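Local coordinates for DotU family type IV/VI secretion system protein (Acinetobacter baumannii, PDB 6Y4R), which is the cytoplasmic domain of TssL, a component of the type VI secretion system that probably helps build its inner-membrane complex, at residues Phe105-Gln110 and Glu123-Cys128. Residues are numbered along the deposited sequence; the frame is centred on the assembly and turned at random.
Sequences FEILEQ and EVFHYC
The ring of F125 points from helix 119-130 at helix 100-114, where I107 and L108 receive it at different parts of its outline. Both approach the ring plane obliquely. I107 meets the far end: its CG2 methyl lies 3.5 Å from F125 CZ, and the branch carbon CB stands 4.0 Å from F125 CE2, so that the isoleucine is engaged by both its branch point and its shorter arm. The two side chains cross at about a right angle. CG2 of I107 lies anti to the backbone N, while CG1 takes the place beside that N; this puts the methyl, rather than the ethyl arm, against the end of the ring. L108 makes two separate touches nearer the backbone of F125. Its CB approaches the near part of the ring obliquely, 4.1 Å from F125 CD2, whereas its CD1 methyl lies beside F125 CB at 3.7 Å, the two side chains sliding past each other in opposite directions. The anti placement of L108 CG relative to the backbone N (chi1 174°) carries CD1 toward that CB.

The two helices follow one another in the sequence through a short connection and run in opposite directions, forming an alpha-hairpin within the all-helical DotU-type domain. Between 105-110 and 123-128 the closest CA atoms are those of L108 and F125, 6.7 Å apart. All three residues of the contact are buried, and what passes between the two segments is apolar. Within the hairpin F125 also meets the ring of F104, the planes inclined at about 45°.

Helix 52-71 also borders the site: D57 touches both I107 and F125, and A61 packs on F125, so the phenylalanine joins three helices.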
loop_
_atom_site.group_PDB
_atom_site.type_symbol
_atom_site.label_atom_id
_atom_site.label_comp_id
_atom_site.label_asym_id
_atom_site.label_seq_id
_atom_site.Cartn_x
_atom_site.Cartn_y
_atom_site.Cartn_z
ATOM N N PHE A 105 9.399 -5.274 -1.762
ATOM C CA PHE A 105 9.642 -6.432 -2.613
ATOM C C PHE A 105 10.345 -7.569 -1.894
ATOM O O PHE A 105 10.185 -8.717 -2.314
ATOM C CB PHE A 105 10.397 -5.992 -3.872
ATOM C CG PHE A 105 9.554 -5.107 -4.792
ATOM C CD1 PHE A 105 8.467 -5.644 -5.483
ATOM C CD2 PHE A 105 9.815 -3.749 -4.918
ATOM C CE1 PHE A 105 7.679 -4.860 -6.304
ATOM C CE2 PHE A 105 9.029 -2.960 -5.731
ATOM C CZ PHE A 105 7.951 -3.517 -6.431
ATOM N N GLU A 106 11.116 -7.282 -0.834
ATOM C CA GLU A 106 11.632 -8.330 0.050
ATOM C C GLU A 106 10.496 -9.029 0.786
ATOM O O GLU A 106 10.443 -10.261 0.840
ATOM C CB GLU A 106 12.607 -7.713 1.050
ATOM C CG GLU A 106 13.694 -6.920 0.381
ATOM C CD GLU A 106 14.953 -6.788 1.229
ATOM O OE1 GLU A 106 16.062 -6.650 0.654
ATOM O OE2 GLU A 106 14.839 -6.757 2.478
ATOM N N ILE A 107 9.576 -8.241 1.362
ATOM C CA ILE A 107 8.397 -8.784 2.045
ATOM C C ILE A 107 7.511 -9.546 1.059
ATOM O O ILE A 107 6.899 -10.573 1.397
ATOM C CB ILE A 107 7.627 -7.658 2.771
ATOM C CG1 ILE A 107 8.569 -6.923 3.757
ATOM C CG2 ILE A 107 6.377 -8.217 3.456
ATOM C CD1 ILE A 107 7.993 -5.700 4.454
ATOM N N LEU A 108 7.428 -9.061 -0.173
ATOM C CA LEU A 108 6.604 -9.756 -1.151
ATOM C C LEU A 108 7.178 -11.132 -1.452
ATOM O O LEU A 108 6.428 -12.111 -1.526
ATOM C CB LEU A 108 6.491 -8.917 -2.427
ATOM C CG LEU A 108 5.790 -9.538 -3.631
ATOM C CD1 LEU A 108 4.289 -9.543 -3.380
ATOM C CD2 LEU A 108 6.114 -8.760 -4.879
ATOM N N GLU A 109 8.516 -11.246 -1.521
ATOM C CA GLU A 109 9.131 -12.540 -1.816
ATOM C C GLU A 109 8.968 -13.514 -0.656
ATOM O O GLU A 109 8.912 -14.736 -0.869
ATOM C CB GLU A 109 10.624 -12.376 -2.136
ATOM C CG GLU A 109 10.999 -11.358 -3.204
ATOM C CD GLU A 109 10.541 -11.728 -4.603
ATOM O OE1 GLU A 109 10.019 -12.833 -4.803
ATOM O OE2 GLU A 109 10.670 -10.885 -5.525
ATOM N N GLN A 110 8.913 -12.994 0.580
ATOM C CA GLN A 110 8.624 -13.841 1.734
ATOM C C GLN A 110 7.207 -14.399 1.674
ATOM O O GLN A 110 6.983 -15.556 2.053
ATOM C CB GLN A 110 8.816 -13.070 3.041
ATOM C CG GLN A 110 10.208 -12.526 3.275
ATOM C CD GLN A 110 10.285 -11.709 4.568
ATOM O OE1 GLN A 110 10.183 -10.465 4.565
ATOM N NE2 GLN A 110 10.471 -12.413 5.687
ATOM N N GLU A 123 -2.416 -10.963 -1.063
ATOM C CA GLU A 123 -3.451 -10.316 -1.872
ATOM C C GLU A 123 -3.388 -8.791 -1.771
ATOM O O GLU A 123 -3.699 -8.086 -2.738
ATOM C CB GLU A 123 -4.822 -10.802 -1.418
ATOM C CG GLU A 123 -5.388 -11.994 -2.167
ATOM C CD GLU A 123 -6.420 -12.747 -1.339
ATOM O OE1 GLU A 123 -6.583 -12.381 -0.161
ATOM O OE2 GLU A 123 -7.153 -13.617 -1.881
ATOM N N VAL A 124 -3.023 -8.271 -0.594
ATOM C CA VAL A 124 -2.827 -6.831 -0.393
ATOM C C VAL A 124 -1.613 -6.334 -1.180
ATOM O O VAL A 124 -1.678 -5.299 -1.858
ATOM C CB VAL A 124 -2.712 -6.509 1.117
ATOM C CG1 VAL A 124 -2.222 -5.094 1.354
ATOM C CG2 VAL A 124 -4.054 -6.704 1.822
ATOM N N PHE A 125 -0.476 -7.045 -1.087
ATOM C CA PHE A 125 0.711 -6.581 -1.804
ATOM C C PHE A 125 0.513 -6.604 -3.312
ATOM O O PHE A 125 1.056 -5.740 -4.011
ATOM C CB PHE A 125 1.936 -7.413 -1.452
ATOM C CG PHE A 125 2.668 -6.941 -0.223
ATOM C CD1 PHE A 125 2.075 -6.993 1.020
ATOM C CD2 PHE A 125 3.959 -6.432 -0.318
ATOM C CE1 PHE A 125 2.767 -6.563 2.146
ATOM C CE2 PHE A 125 4.633 -5.994 0.798
ATOM C CZ PHE A 125 4.039 -6.066 2.027
ATOM N N HIS A 126 -0.240 -7.584 -3.833
ATOM C CA HIS A 126 -0.583 -7.605 -5.256
ATOM C C HIS A 126 -1.481 -6.433 -5.627
ATOM O O HIS A 126 -1.278 -5.785 -6.662
ATOM C CB HIS A 126 -1.261 -8.936 -5.599
ATOM C CG HIS A 126 -1.803 -9.020 -6.995
ATOM N ND1 HIS A 126 -3.154 -9.025 -7.262
ATOM C CD2 HIS A 126 -1.184 -9.151 -8.194
ATOM C CE1 HIS A 126 -3.343 -9.137 -8.569
ATOM N NE2 HIS A 126 -2.163 -9.210 -9.159
ATOM N N TYR A 127 -2.471 -6.135 -4.784
ATOM C CA TYR A 127 -3.412 -5.051 -5.065
ATOM C C TYR A 127 -2.755 -3.677 -5.003
ATOM O O TYR A 127 -3.158 -2.770 -5.735
ATOM C CB TYR A 127 -4.596 -5.146 -4.102
ATOM C CG TYR A 127 -5.768 -4.305 -4.506
ATOM C CD1 TYR A 127 -6.433 -4.545 -5.692
ATOM C CD2 TYR A 127 -6.250 -3.314 -3.676
ATOM C CE1 TYR A 127 -7.521 -3.770 -6.073
ATOM C CE2 TYR A 127 -7.347 -2.536 -4.038
ATOM C CZ TYR A 127 -7.977 -2.772 -5.235
ATOM O OH TYR A 127 -9.063 -2.014 -5.606
ATOM N N CYS A 128 -1.763 -3.491 -4.141
ATOM C CA CYS A 128 -0.983 -2.260 -4.185
ATOM C C CYS A 128 -0.205 -2.166 -5.495
ATOM O O CYS A 128 0.021 -1.068 -6.016
ATOM C CB CYS A 128 -0.042 -2.207 -2.989
ATOM S SG CYS A 128 -0.925 -2.094 -1.413
#